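Local coordinates for toxin-like protein (Paenibacillus larvae subsp. larvae BRL-230010, PDB 5DZQ), which probably transfers ADP-ribose from NAD+ to a target protein, as a C3-like mono-ADP-ribosyltransferase toxin of a honeybee pathogen, at residues V91-G96 with T156-P161; S140-S145 with Q178-L183; T187-D192 with I207-Q212. All coordinates share one frame; numbering follows the deposited sequence.

Contact 1 (V91-G96 with T156-P161). With GOL (glycerol), chain F.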
ATOM      1  N   VAL B  91     -21.776   4.043 -10.968  1.00 42.14           N
ATOM      2  CA  VAL B  91     -21.075   4.853  -9.972  1.00 46.81           C
ATOM      3  C   VAL B  91     -19.725   5.348 -10.480  1.00 45.21           C
ATOM      4  O   VAL B  91     -19.107   4.723 -11.348  1.00 44.08           O
ATOM      5  CB  VAL B  91     -20.838   4.069  -8.667  1.00 46.96           C
ATOM      6  CG1 VAL B  91     -22.148   3.597  -8.074  1.00 48.92           C
ATOM      7  CG2 VAL B  91     -19.920   2.894  -8.922  1.00 49.80           C
ATOM      8  N   GLN B  92     -19.276   6.475  -9.935  1.00 39.04           N
ATOM      9  CA  GLN B  92     -17.914   6.963 -10.169  1.00 41.71           C
ATOM     10  C   GLN B  92     -17.003   6.616  -8.999  1.00 31.93           C
ATOM     11  O   GLN B  92     -17.334   6.895  -7.856  1.00 35.35           O
ATOM     12  CB  GLN B  92     -17.902   8.478 -10.378  1.00 43.75           C
ATOM     13  CG  GLN B  92     -18.623   8.955 -11.612  1.00 52.94           C
ATOM     14  CD  GLN B  92     -17.698   9.129 -12.805  1.00 54.14           C
ATOM     15  OE1 GLN B  92     -16.515   9.457 -12.654  1.00 49.43           O
ATOM     16  NE2 GLN B  92     -18.237   8.917 -13.999  1.00 53.47           N
ATOM     17  N   VAL B  93     -15.853   6.009  -9.277  1.00 30.23           N
ATOM     18  CA  VAL B  93     -14.885   5.735  -8.225  1.00 28.39           C
ATOM     19  C   VAL B  93     -13.521   6.228  -8.670  1.00 31.02           C
ATOM     20  O   VAL B  93     -13.357   6.646  -9.816  1.00 33.00           O
ATOM     21  CB  VAL B  93     -14.829   4.237  -7.877  1.00 33.11           C
ATOM     22  CG1 VAL B  93     -16.173   3.794  -7.300  1.00 35.39           C
ATOM     23  CG2 VAL B  93     -14.484   3.417  -9.118  1.00 31.33           C
ATOM     24  N   TYR B  94     -12.546   6.198  -7.764  1.00 26.76           N
ATOM     25  CA  TYR B  94     -11.215   6.691  -8.100  1.00 26.72           C
ATOM     26  C   TYR B  94     -10.097   5.915  -7.420  1.00 30.41           C
ATOM     27  O   TYR B  94     -10.330   5.221  -6.423  1.00 29.19           O
ATOM     28  CB  TYR B  94     -11.090   8.176  -7.748  1.00 26.94           C
ATOM     29  CG  TYR B  94     -10.923   8.486  -6.282  1.00 28.25           C
ATOM     30  CD1 TYR B  94     -12.025   8.644  -5.449  1.00 26.91           C
ATOM     31  CD2 TYR B  94      -9.661   8.654  -5.735  1.00 27.66           C
ATOM     32  CE1 TYR B  94     -11.857   8.941  -4.102  1.00 26.00           C
ATOM     33  CE2 TYR B  94      -9.494   8.947  -4.405  1.00 26.45           C
ATOM     34  CZ  TYR B  94     -10.593   9.092  -3.599  1.00 27.03           C
ATOM     35  OH  TYR B  94     -10.413   9.407  -2.276  1.00 28.27           O
ATOM     36  N   ARG B  95      -8.894   6.079  -7.978  1.00 30.66           N
ATOM     37  CA  ARG B  95      -7.636   5.450  -7.532  1.00 38.89           C
ATOM     38  C   ARG B  95      -6.500   6.429  -7.683  1.00 31.38           C
ATOM     39  O   ARG B  95      -6.345   7.001  -8.754  1.00 29.28           O
ATOM     40  CB  ARG B  95      -7.269   4.236  -8.393  1.00 43.38           C
ATOM     41  CG  ARG B  95      -7.861   2.925  -8.018  1.00 52.12           C
ATOM     42  CD  ARG B  95      -7.008   1.827  -8.629  1.00 40.88           C
ATOM     43  NE  ARG B  95      -5.620   1.955  -8.188  1.00 39.07           N
ATOM     44  CZ  ARG B  95      -5.164   1.502  -7.020  1.00 46.12           C
ATOM     45  NH1 ARG B  95      -5.984   0.883  -6.174  1.00 45.29           N
ATOM     46  NH2 ARG B  95      -3.890   1.672  -6.693  1.00 44.01           N
ATOM     47  N   GLY B  96      -5.667   6.588  -6.661  1.00 27.54           N
ATOM     48  CA  GLY B  96      -4.399   7.277  -6.844  1.00 29.66           C
ATOM     49  C   GLY B  96      -3.331   6.247  -7.182  1.00 39.81           C
ATOM     50  O   GLY B  96      -3.457   5.083  -6.808  1.00 36.98           O
ATOM     51  N   THR B 156      -6.863   8.332 -11.233  1.00 31.31           N
ATOM     52  CA  THR B 156      -7.761   7.710 -12.200  1.00 32.62           C
ATOM     53  C   THR B 156      -9.185   7.749 -11.677  1.00 32.75           C
ATOM     54  O   THR B 156      -9.433   7.314 -10.567  1.00 31.35           O
ATOM     55  CB  THR B 156      -7.366   6.238 -12.473  1.00 31.67           C
ATOM     56  OG1 THR B 156      -6.001   6.183 -12.904  1.00 30.66           O
ATOM     57  CG2 THR B 156      -8.260   5.633 -13.542  1.00 31.49           C
ATOM     58  N   THR B 157     -10.124   8.285 -12.450  1.00 30.45           N
ATOM     59  CA  THR B 157     -11.531   8.106 -12.099  1.00 31.25           C
ATOM     60  C   THR B 157     -12.137   7.099 -13.066  1.00 35.89           C
ATOM     61  O   THR B 157     -11.794   7.089 -14.246  1.00 38.49           O
ATOM     62  CB  THR B 157     -12.336   9.425 -12.143  1.00 36.32           C
ATOM     63  OG1 THR B 157     -12.068  10.116 -13.366  1.00 37.86           O
ATOM     64  CG2 THR B 157     -11.972  10.317 -10.968  1.00 43.28           C
ATOM     65  N   LEU B 158     -13.016   6.242 -12.555  1.00 33.55           N
ATOM     66  CA  LEU B 158     -13.619   5.185 -13.356  1.00 34.00           C
ATOM     67  C   LEU B 158     -15.127   5.218 -13.243  1.00 35.83           C
ATOM     68  O   LEU B 158     -15.675   5.283 -12.141  1.00 36.72           O
ATOM     69  CB  LEU B 158     -13.123   3.799 -12.920  1.00 35.04           C
ATOM     70  CG  LEU B 158     -11.624   3.513 -12.975  1.00 47.01           C
ATOM     71  CD1 LEU B 158     -11.113   2.989 -11.641  1.00 52.48           C
ATOM     72  CD2 LEU B 158     -11.321   2.524 -14.083  1.00 51.26           C
ATOM     73  N   LYS B 159     -15.793   5.150 -14.384  1.00 35.14           N
ATOM     74  CA  LYS B 159     -17.234   4.981 -14.397  1.00 37.58           C
ATOM     75  C   LYS B 159     -17.519   3.487 -14.441  1.00 35.79           C
ATOM     76  O   LYS B 159     -17.099   2.788 -15.359  1.00 40.20           O
ATOM     77  CB  LYS B 159     -17.861   5.715 -15.588  1.00 42.55           C
ATOM     78  CG  LYS B 159     -19.353   5.465 -15.771  1.00 45.47           C
ATOM     79  CD  LYS B 159     -19.942   6.340 -16.894  1.00 50.97           C
ATOM     80  CE  LYS B 159     -19.165   6.170 -18.191  1.00 60.42           C
ATOM     81  NZ  LYS B 159     -19.607   7.139 -19.238  1.00 68.91           N
ATOM     82  N   VAL B 160     -18.185   2.986 -13.411  1.00 39.96           N
ATOM     83  CA  VAL B 160     -18.509   1.567 -13.347  1.00 40.59           C
ATOM     84  C   VAL B 160     -19.994   1.432 -13.616  1.00 42.23           C
ATOM     85  O   VAL B 160     -20.806   2.000 -12.887  1.00 40.81           O
ATOM     86  CB  VAL B 160     -18.154   0.952 -11.985  1.00 36.97           C
ATOM     87  CG1 VAL B 160     -18.252  -0.562 -12.036  1.00 40.15           C
ATOM     88  CG2 VAL B 160     -16.756   1.375 -11.565  1.00 36.98           C
ATOM     89  N   PRO B 161     -20.357   0.680 -14.667  1.00 42.34           N
ATOM     90  CA  PRO B 161     -21.752   0.628 -15.116  1.00 42.13           C
ATOM     91  C   PRO B 161     -22.658  -0.180 -14.198  1.00 43.86           C
ATOM     92  O   PRO B 161     -22.204  -1.118 -13.552  1.00 41.77           O
ATOM     93  CB  PRO B 161     -21.651  -0.042 -16.491  1.00 48.20           C
ATOM     94  CG  PRO B 161     -20.441  -0.895 -16.394  1.00 47.21           C
ATOM     95  CD  PRO B 161     -19.471  -0.145 -15.507  1.00 40.12           C
TER
HETATM   96  C1  GOL F 202     -15.503   8.631 -18.123  1.00 58.30           C
HETATM   97  O1  GOL F 202     -14.279   8.886 -18.777  1.00 56.28           O
HETATM   98  C2  GOL F 202     -15.573   9.454 -16.845  1.00 59.43           C
HETATM   99  O2  GOL F 202     -16.922   9.522 -16.430  1.00 54.98           O
HETATM  100  C3  GOL F 202     -14.742   8.766 -15.762  1.00 62.40           C
HETATM  101  O3  GOL F 202     -14.475   9.693 -14.732  1.00 66.94           O
HETATM  102  O   HOH W   1      -4.477   6.025 -10.722  1.00 33.02           O

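Contact 2 (S140-S145 with Q178-L183)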
ATOM      1  N   SER B 140      -9.201  -2.365  -6.456  1.00 29.72           N
ATOM      2  CA  SER B 140      -9.822  -1.654  -5.336  1.00 29.82           C
ATOM      3  C   SER B 140      -9.883  -0.175  -5.677  1.00 30.67           C
ATOM      4  O   SER B 140      -8.903   0.389  -6.167  1.00 34.31           O
ATOM      5  CB  SER B 140      -9.038  -1.856  -4.041  1.00 34.09           C
ATOM      6  OG  SER B 140      -8.797  -3.234  -3.825  1.00 40.76           O
ATOM      7  N   THR B 141     -11.028   0.445  -5.414  1.00 35.34           N
ATOM      8  CA  THR B 141     -11.233   1.847  -5.757  1.00 31.99           C
ATOM      9  C   THR B 141     -11.889   2.581  -4.593  1.00 37.89           C
ATOM     10  O   THR B 141     -12.581   1.965  -3.784  1.00 32.80           O
ATOM     11  CB  THR B 141     -12.096   1.991  -7.002  1.00 31.90           C
ATOM     12  OG1 THR B 141     -13.404   1.448  -6.760  1.00 32.34           O
ATOM     13  CG2 THR B 141     -11.462   1.252  -8.184  1.00 29.28           C
ATOM     14  N   SER B 142     -11.652   3.888  -4.499  1.00 31.86           N
ATOM     15  CA  SER B 142     -12.229   4.681  -3.421  1.00 33.89           C
ATOM     16  C   SER B 142     -13.440   5.449  -3.937  1.00 35.00           C
ATOM     17  O   SER B 142     -13.572   5.694  -5.138  1.00 30.69           O
ATOM     18  CB  SER B 142     -11.196   5.647  -2.830  1.00 37.88           C
ATOM     19  OG  SER B 142     -10.013   4.975  -2.428  1.00 37.39           O
ATOM     20  N   ILE B 143     -14.314   5.814  -3.010  1.00 31.92           N
ATOM     21  CA  ILE B 143     -15.556   6.512  -3.302  1.00 35.53           C
ATOM     22  C   ILE B 143     -15.495   7.908  -2.694  1.00 33.53           C
ATOM     23  O   ILE B 143     -15.167   8.049  -1.518  1.00 32.76           O
ATOM     24  CB  ILE B 143     -16.772   5.762  -2.715  1.00 40.78           C
ATOM     25  CG1 ILE B 143     -16.866   4.346  -3.291  1.00 49.23           C
ATOM     26  CG2 ILE B 143     -18.050   6.526  -2.966  1.00 44.92           C
ATOM     27  CD1 ILE B 143     -17.243   3.314  -2.243  1.00 50.37           C
ATOM     28  N   VAL B 144     -15.805   8.936  -3.473  1.00 29.16           N
ATOM     29  CA  VAL B 144     -15.832  10.292  -2.909  1.00 29.20           C
ATOM     30  C   VAL B 144     -17.046  10.483  -2.014  1.00 33.27           C
ATOM     31  O   VAL B 144     -18.182  10.275  -2.439  1.00 37.23           O
ATOM     32  CB  VAL B 144     -15.838  11.375  -4.013  1.00 32.53           C
ATOM     33  CG1 VAL B 144     -16.084  12.768  -3.403  1.00 36.08           C
ATOM     34  CG2 VAL B 144     -14.521  11.358  -4.772  1.00 31.34           C
ATOM     35  N   SER B 145     -16.803  10.858  -0.766  1.00 35.48           N
ATOM     36  CA  SER B 145     -17.867  11.371   0.075  1.00 44.43           C
ATOM     37  C   SER B 145     -17.788  12.895   0.036  1.00 38.04           C
ATOM     38  O   SER B 145     -18.365  13.532  -0.844  1.00 34.94           O
ATOM     39  CB  SER B 145     -17.752  10.849   1.503  1.00 54.77           C
ATOM     40  OG  SER B 145     -18.926  11.156   2.231  1.00 65.45           O
ATOM     41  N   GLN B 178     -15.428   4.886   4.985  1.00 65.64           N
ATOM     42  CA  GLN B 178     -15.807   3.573   5.494  1.00 61.98           C
ATOM     43  C   GLN B 178     -15.652   2.447   4.468  1.00 54.40           C
ATOM     44  O   GLN B 178     -15.241   1.340   4.821  1.00 51.55           O
ATOM     45  CB  GLN B 178     -17.253   3.598   6.002  1.00 71.71           C
ATOM     46  CG  GLN B 178     -17.448   4.280   7.352  1.00 79.67           C
ATOM     47  CD  GLN B 178     -17.220   3.345   8.532  1.00 85.41           C
ATOM     48  OE1 GLN B 178     -16.514   2.341   8.421  1.00 84.03           O
ATOM     49  NE2 GLN B 178     -17.826   3.671   9.669  1.00 88.21           N
ATOM     50  N   TYR B 179     -15.995   2.717   3.211  1.00 45.68           N
ATOM     51  CA  TYR B 179     -16.052   1.656   2.203  1.00 41.44           C
ATOM     52  C   TYR B 179     -15.192   1.915   0.977  1.00 39.96           C
ATOM     53  O   TYR B 179     -14.931   3.055   0.612  1.00 37.94           O
ATOM     54  CB  TYR B 179     -17.488   1.439   1.726  1.00 47.13           C
ATOM     55  CG  TYR B 179     -18.451   0.980   2.791  1.00 54.69           C
ATOM     56  CD1 TYR B 179     -18.347  -0.283   3.349  1.00 58.43           C
ATOM     57  CD2 TYR B 179     -19.483   1.804   3.220  1.00 60.59           C
ATOM     58  CE1 TYR B 179     -19.231  -0.710   4.317  1.00 64.55           C
ATOM     59  CE2 TYR B 179     -20.373   1.387   4.186  1.00 65.18           C
ATOM     60  CZ  TYR B 179     -20.244   0.129   4.732  1.00 69.38           C
ATOM     61  OH  TYR B 179     -21.129  -0.296   5.696  1.00 77.09           O
ATOM     62  N   GLU B 180     -14.779   0.832   0.333  1.00 32.64           N
ATOM     63  CA  GLU B 180     -14.188   0.895  -0.988  1.00 29.50           C
ATOM     64  C   GLU B 180     -15.014  -0.002  -1.907  1.00 34.36           C
ATOM     65  O   GLU B 180     -15.804  -0.831  -1.432  1.00 33.37           O
ATOM     66  CB  GLU B 180     -12.723   0.437  -0.970  1.00 35.96           C
ATOM     67  CG  GLU B 180     -11.789   1.379  -0.212  1.00 44.05           C
ATOM     68  CD  GLU B 180     -10.313   1.096  -0.458  1.00 54.55           C
ATOM     69  OE1 GLU B 180      -9.991   0.062  -1.071  1.00 59.83           O
ATOM     70  OE2 GLU B 180      -9.466   1.916  -0.043  1.00 61.50           O
ATOM     71  N   LEU B 181     -14.838   0.166  -3.212  1.00 27.79           N
ATOM     72  CA  LEU B 181     -15.512  -0.681  -4.176  1.00 26.74           C
ATOM     73  C   LEU B 181     -14.474  -1.592  -4.828  1.00 32.18           C
ATOM     74  O   LEU B 181     -13.466  -1.130  -5.380  1.00 34.86           O
ATOM     75  CB  LEU B 181     -16.256   0.152  -5.218  1.00 31.05           C
ATOM     76  CG  LEU B 181     -17.114  -0.653  -6.202  1.00 36.82           C
ATOM     77  CD1 LEU B 181     -18.195  -1.473  -5.481  1.00 39.51           C
ATOM     78  CD2 LEU B 181     -17.745   0.251  -7.245  1.00 36.69           C
ATOM     79  N   LEU B 182     -14.719  -2.893  -4.747  1.00 28.46           N
ATOM     80  CA  LEU B 182     -13.754  -3.880  -5.205  1.00 27.10           C
ATOM     81  C   LEU B 182     -14.226  -4.483  -6.510  1.00 31.56           C
ATOM     82  O   LEU B 182     -15.322  -5.030  -6.591  1.00 33.62           O
ATOM     83  CB  LEU B 182     -13.556  -4.976  -4.152  1.00 27.32           C
ATOM     84  CG  LEU B 182     -12.629  -6.121  -4.558  1.00 31.47           C
ATOM     85  CD1 LEU B 182     -11.211  -5.597  -4.809  1.00 25.93           C
ATOM     86  CD2 LEU B 182     -12.625  -7.188  -3.473  1.00 32.41           C
ATOM     87  N   LEU B 183     -13.406  -4.371  -7.543  1.00 33.09           N
ATOM     88  CA  LEU B 183     -13.787  -4.912  -8.839  1.00 30.39           C
ATOM     89  C   LEU B 183     -13.005  -6.191  -9.117  1.00 27.32           C
ATOM     90  O   LEU B 183     -11.926  -6.391  -8.555  1.00 28.76           O
ATOM     91  CB  LEU B 183     -13.558  -3.874  -9.949  1.00 32.78           C
ATOM     92  CG  LEU B 183     -14.750  -2.952 -10.236  1.00 45.40           C
ATOM     93  CD1 LEU B 183     -14.932  -1.942  -9.122  1.00 37.43           C
ATOM     94  CD2 LEU B 183     -14.619  -2.254 -11.581  1.00 49.98           C
TER
HETATM   95  O   HOH W   2     -13.282   5.050  -0.292  1.00 35.43           O

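Contact 3 (T187-D192 with I207-Q212)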
ATOM      1  N   THR B 187     -10.162  -6.712 -14.869  1.00 34.52           N
ATOM      2  CA  THR B 187     -11.126  -5.695 -15.285  1.00 33.00           C
ATOM      3  C   THR B 187     -10.586  -4.954 -16.499  1.00 38.27           C
ATOM      4  O   THR B 187      -9.405  -4.617 -16.552  1.00 34.29           O
ATOM      5  CB  THR B 187     -11.432  -4.704 -14.156  1.00 31.88           C
ATOM      6  OG1 THR B 187     -12.310  -5.332 -13.215  1.00 32.85           O
ATOM      7  CG2 THR B 187     -12.118  -3.456 -14.690  1.00 32.51           C
ATOM      8  N   LYS B 188     -11.449  -4.746 -17.488  1.00 38.10           N
ATOM      9  CA  LYS B 188     -11.068  -4.032 -18.697  1.00 37.59           C
ATOM     10  C   LYS B 188     -11.690  -2.661 -18.630  1.00 40.18           C
ATOM     11  O   LYS B 188     -12.856  -2.529 -18.274  1.00 38.58           O
ATOM     12  CB  LYS B 188     -11.523  -4.781 -19.959  1.00 41.20           C
ATOM     13  CG  LYS B 188     -10.744  -6.082 -20.217  1.00 42.31           C
ATOM     14  CD  LYS B 188     -10.906  -6.581 -21.638  1.00 51.10           C
ATOM     15  CE  LYS B 188      -9.959  -7.758 -21.917  1.00 60.10           C
ATOM     16  NZ  LYS B 188      -9.874  -8.082 -23.377  1.00 69.87           N
ATOM     17  N   TYR B 189     -10.907  -1.637 -18.948  1.00 37.58           N
ATOM     18  CA  TYR B 189     -11.415  -0.285 -18.915  1.00 36.32           C
ATOM     19  C   TYR B 189     -10.870   0.512 -20.091  1.00 39.82           C
ATOM     20  O   TYR B 189      -9.714   0.348 -20.492  1.00 43.29           O
ATOM     21  CB  TYR B 189     -11.071   0.393 -17.579  1.00 37.30           C
ATOM     22  CG  TYR B 189      -9.596   0.469 -17.275  1.00 36.96           C
ATOM     23  CD1 TYR B 189      -8.941  -0.582 -16.646  1.00 45.06           C
ATOM     24  CD2 TYR B 189      -8.857   1.601 -17.601  1.00 39.93           C
ATOM     25  CE1 TYR B 189      -7.584  -0.516 -16.362  1.00 45.16           C
ATOM     26  CE2 TYR B 189      -7.505   1.678 -17.321  1.00 46.31           C
ATOM     27  CZ  TYR B 189      -6.875   0.617 -16.698  1.00 48.29           C
ATOM     28  OH  TYR B 189      -5.535   0.687 -16.423  1.00 51.67           O
ATOM     29  N   LYS B 190     -11.726   1.355 -20.660  1.00 40.51           N
ATOM     30  CA  LYS B 190     -11.325   2.192 -21.774  1.00 42.14           C
ATOM     31  C   LYS B 190     -10.908   3.560 -21.267  1.00 38.21           C
ATOM     32  O   LYS B 190     -11.657   4.226 -20.550  1.00 41.85           O
ATOM     33  CB  LYS B 190     -12.455   2.325 -22.791  1.00 47.68           C
ATOM     34  CG  LYS B 190     -12.137   3.265 -23.940  1.00 49.01           C
ATOM     35  CD  LYS B 190     -13.380   3.520 -24.769  1.00 55.28           C
ATOM     36  CE  LYS B 190     -13.087   4.446 -25.928  1.00 66.32           C
ATOM     37  NZ  LYS B 190     -12.154   3.802 -26.884  1.00 74.28           N
ATOM     38  N   ILE B 191      -9.711   3.986 -21.640  1.00 37.33           N
ATOM     39  CA  ILE B 191      -9.247   5.295 -21.230  1.00 38.80           C
ATOM     40  C   ILE B 191      -9.906   6.327 -22.135  1.00 44.45           C
ATOM     41  O   ILE B 191      -9.611   6.402 -23.330  1.00 48.98           O
ATOM     42  CB  ILE B 191      -7.718   5.382 -21.281  1.00 41.83           C
ATOM     43  CG1 ILE B 191      -7.138   4.460 -20.203  1.00 44.33           C
ATOM     44  CG2 ILE B 191      -7.245   6.816 -21.091  1.00 40.41           C
ATOM     45  CD1 ILE B 191      -5.637   4.425 -20.155  1.00 50.11           C
ATOM     46  N   ASP B 192     -10.839   7.087 -21.564  1.00 39.39           N
ATOM     47  CA  ASP B 192     -11.646   8.029 -22.337  1.00 45.41           C
ATOM     48  C   ASP B 192     -10.888   9.326 -22.574  1.00 43.90           C
ATOM     49  O   ASP B 192     -10.951   9.908 -23.652  1.00 44.84           O
ATOM     50  CB  ASP B 192     -12.969   8.334 -21.619  1.00 48.56           C
ATOM     51  CG  ASP B 192     -13.889   7.118 -21.512  1.00 49.60           C
ATOM     52  OD1 ASP B 192     -14.141   6.446 -22.534  1.00 46.22           O
ATOM     53  OD2 ASP B 192     -14.381   6.847 -20.395  1.00 44.83           O
ATOM     54  N   ILE B 207      -6.434  10.492 -15.320  1.00 36.11           N
ATOM     55  CA  ILE B 207      -6.943   9.489 -16.245  1.00 34.23           C
ATOM     56  C   ILE B 207      -8.434   9.303 -16.019  1.00 36.05           C
ATOM     57  O   ILE B 207      -8.861   9.025 -14.907  1.00 36.86           O
ATOM     58  CB  ILE B 207      -6.220   8.124 -16.084  1.00 29.99           C
ATOM     59  CG1 ILE B 207      -4.721   8.294 -16.345  1.00 31.71           C
ATOM     60  CG2 ILE B 207      -6.841   7.081 -17.039  1.00 31.97           C
ATOM     61  CD1 ILE B 207      -3.871   7.100 -15.931  1.00 36.79           C
ATOM     62  N   GLU B 208      -9.229   9.467 -17.068  1.00 34.05           N
ATOM     63  CA  GLU B 208     -10.660   9.223 -16.970  1.00 36.00           C
ATOM     64  C   GLU B 208     -11.016   7.990 -17.804  1.00 38.70           C
ATOM     65  O   GLU B 208     -10.711   7.931 -18.998  1.00 43.09           O
ATOM     66  CB  GLU B 208     -11.447  10.462 -17.419  1.00 36.31           C
ATOM     67  CG  GLU B 208     -11.053  11.691 -16.600  1.00 40.48           C
ATOM     68  CD  GLU B 208     -11.904  12.910 -16.902  1.00 47.84           C
ATOM     69  OE1 GLU B 208     -12.543  12.940 -17.973  1.00 46.02           O
ATOM     70  OE2 GLU B 208     -11.926  13.834 -16.061  1.00 49.86           O
ATOM     71  N   ALA B 209     -11.645   7.001 -17.170  1.00 35.32           N
ATOM     72  CA  ALA B 209     -11.861   5.712 -17.822  1.00 34.95           C
ATOM     73  C   ALA B 209     -13.247   5.139 -17.551  1.00 37.84           C
ATOM     74  O   ALA B 209     -13.909   5.503 -16.574  1.00 36.72           O
ATOM     75  CB  ALA B 209     -10.795   4.714 -17.383  1.00 37.20           C
ATOM     76  N   THR B 210     -13.678   4.240 -18.427  1.00 36.74           N
ATOM     77  CA  THR B 210     -14.960   3.561 -18.272  1.00 40.74           C
ATOM     78  C   THR B 210     -14.767   2.049 -18.240  1.00 38.57           C
ATOM     79  O   THR B 210     -14.166   1.484 -19.142  1.00 40.09           O
ATOM     80  CB  THR B 210     -15.927   3.923 -19.407  1.00 45.87           C
ATOM     81  OG1 THR B 210     -16.145   5.338 -19.407  1.00 42.67           O
ATOM     82  CG2 THR B 210     -17.258   3.216 -19.214  1.00 45.86           C
ATOM     83  N   VAL B 211     -15.262   1.405 -17.187  1.00 36.47           N
ATOM     84  CA  VAL B 211     -15.159  -0.040 -17.048  1.00 33.22           C
ATOM     85  C   VAL B 211     -16.023  -0.718 -18.109  1.00 37.97           C
ATOM     86  O   VAL B 211     -17.149  -0.294 -18.362  1.00 38.92           O
ATOM     87  CB  VAL B 211     -15.586  -0.508 -15.636  1.00 33.66           C
ATOM     88  CG1 VAL B 211     -15.720  -2.024 -15.574  1.00 39.21           C
ATOM     89  CG2 VAL B 211     -14.576  -0.018 -14.576  1.00 32.02           C
ATOM     90  N   GLN B 212     -15.476  -1.743 -18.749  1.00 40.49           N
ATOM     91  CA  GLN B 212     -16.246  -2.548 -19.693  1.00 46.79           C
ATOM     92  C   GLN B 212     -16.840  -3.759 -18.968  1.00 49.41           C
ATOM     93  O   GLN B 212     -18.040  -4.031 -19.077  1.00 62.18           O
ATOM     94  CB  GLN B 212     -15.369  -3.007 -20.858  1.00 45.97           C
ATOM     95  CG  GLN B 212     -14.412  -1.960 -21.388  1.00 47.81           C
ATOM     96  CD  GLN B 212     -15.113  -0.842 -22.140  1.00 56.63           C
ATOM     97  OE1 GLN B 212     -15.492  -1.001 -23.297  1.00 54.11           O
ATOM     98  NE2 GLN B 212     -15.276   0.300 -21.486  1.00 55.88           N
TER

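Contact 1 (V91-G96 with T156-P161)
Val91, Val93 and Arg95 pair with Val160, Leu158 and Thr156 through six backbone hydrogen bonds, two for each pair. All six N...O distances lie between 2.8 and 3.0 Å, that from Leu158 N to Val93 O being the shortest, and the bond from Val160 N to Val91 O is almost straight (N-H...O 176°). Strand axes set at 152° confirm an antiparallel ladder. CA-H...O contacts fill in between the bonds, the closest from Tyr94 CA to Thr156 O at 3.1 Å. This ladder joins strand 91-97, an outermost strand of the five-stranded mixed sheet, to strand 154-160, whose other side pairs with strand 203-211; it is part of the alpha/beta fold of the C3-like mono-ADP-ribosyltransferase toxins. Apolar contact is concentrated on the face of Val91, Val93, Leu158 and Val160, where Val93 CG2 lies 3.9 Å from Val160 CG2. Leu181 and Thr141 of the neighbouring sheet pack onto this face. On the other face, Gln92 bends at chi2 (-94°), bringing NE2 to 3.6 Å from Lys159 CB. A glycerol, probably from the crystallisation liquor, bridges the strands: Gln92 NE2 donates to its O2 at 2.8 Å, while its O3 donates to Gln92 OE1 and accepts from Thr157 OG1.

Contact 2 (S140-S145 with Q178-L183)
Thr141 and Leu181 form the hydrogen-bonded pair of this short antiparallel ladder, with Leu181 N donating to Thr141 O at 2.9 Å and Thr141 N returning a bond to Leu181 O. That return bond is bent (N-H...O 142°). A third bond comes from the side chain: chi1 of 63° sets Thr141 OG1 between its own N and carbonyl carbon, and the hydroxyl donates to Leu181 O at 2.9 Å. The two donors approach the oxygen from opposite faces of its carbonyl plane. Beyond the ladder a water links the strands, accepting from Ile143 N at 3.0 Å and donating to Tyr179 O at 2.7 Å. Apolar contact is modest: Ile143 CD1 lies 4.4 Å from Tyr179 CB and 4.5 Å from Leu181 CB. Leu182 CD1 sets a methyl 3.5 Å from the hydroxyl oxygen Ser140 OG, itself hydrogen-bonded to Tyr47. Glu180 OE1 lies 3.7 Å from Ser140 CB, while OE2 forms a salt bridge with Lys171. The ladder joins strand 139-142 to the middle strand, 179-183, of a three-stranded antiparallel sheet. The OG1 bond would tend to fix the Thr141 hydroxyl rotation and, with Thr141 N, gives Leu181 O two donors within a pair of buried residues.

Contact 3 (T187-D192 with I207-Q212)
Asp192 and Thr210 cross obliquely on one face of a beta hairpin, formed by antiparallel strands 187-198 and 203-211 with local axes at 139°. Chi1 of -65° places the Asp192 carboxylate beside its own backbone N, and Thr210 OG1 donates to the syn lone pair of OD2 at 2.5 Å, an unusually short and therefore doubtful length. OD2 is also hydrogen-bonded to the same glycerol that bridges Gln92 and Thr157. Asp192 N donates to Glu208 O at 2.7 Å. The contacts on the opposite face are largely apolar. Ile191 and Ile207 also meet obliquely, CG2 to CG2 at 4.1 Å, whereas the side chains of Thr187 and Val211 cross at about a right angle, CG2 to CG1 at 4.0 Å. Tyr189, with CG held between its backbone N and carbonyl carbon (chi1 59°), brings CD2 to 3.7 Å from Ala209 CB, the methyl lying oblique to the ring. Lys190 leads away to the carbonyl of Gly130, leaving its CB 3.7 Å from Gln212 NE2. Gln212, the last modelled residue, donates its backbone N to Lys188 O and folds back at chi2. Its NE2 then donates to Thr210 O at 2.9 Å from above the carbonyl plane, on the face opposite that used by Lys190 N.

How the contacts relate
Contacts 1 and 3 belong to the five-stranded mixed sheet, where strands 154-160 and 203-211 lie side by side; Thr157 N to Ile207 O and Lys159 N to Ala209 O, each 2.9 Å, probably join them, and one glycerol touches both contacts. Contact 2 is in the three-stranded sheet. Tyr94 O to Ser142 N at 2.7 Å and Arg95 NH1 to Ser140 O at 3.0 Å, probable hydrogen bonds, are among the links between the sheets. Contact 1 lies about 9 Å from each other contact between centres; contacts 2 and 3, about 16 Å apart, meet where Leu183 CD2 packs 3.7 Å from Val211 CG2. Contacts 1 and 2 interlock along the chain, their segments alternating; contact 3 follows, adding a hairpin to the ADP-ribosyltransferase fold.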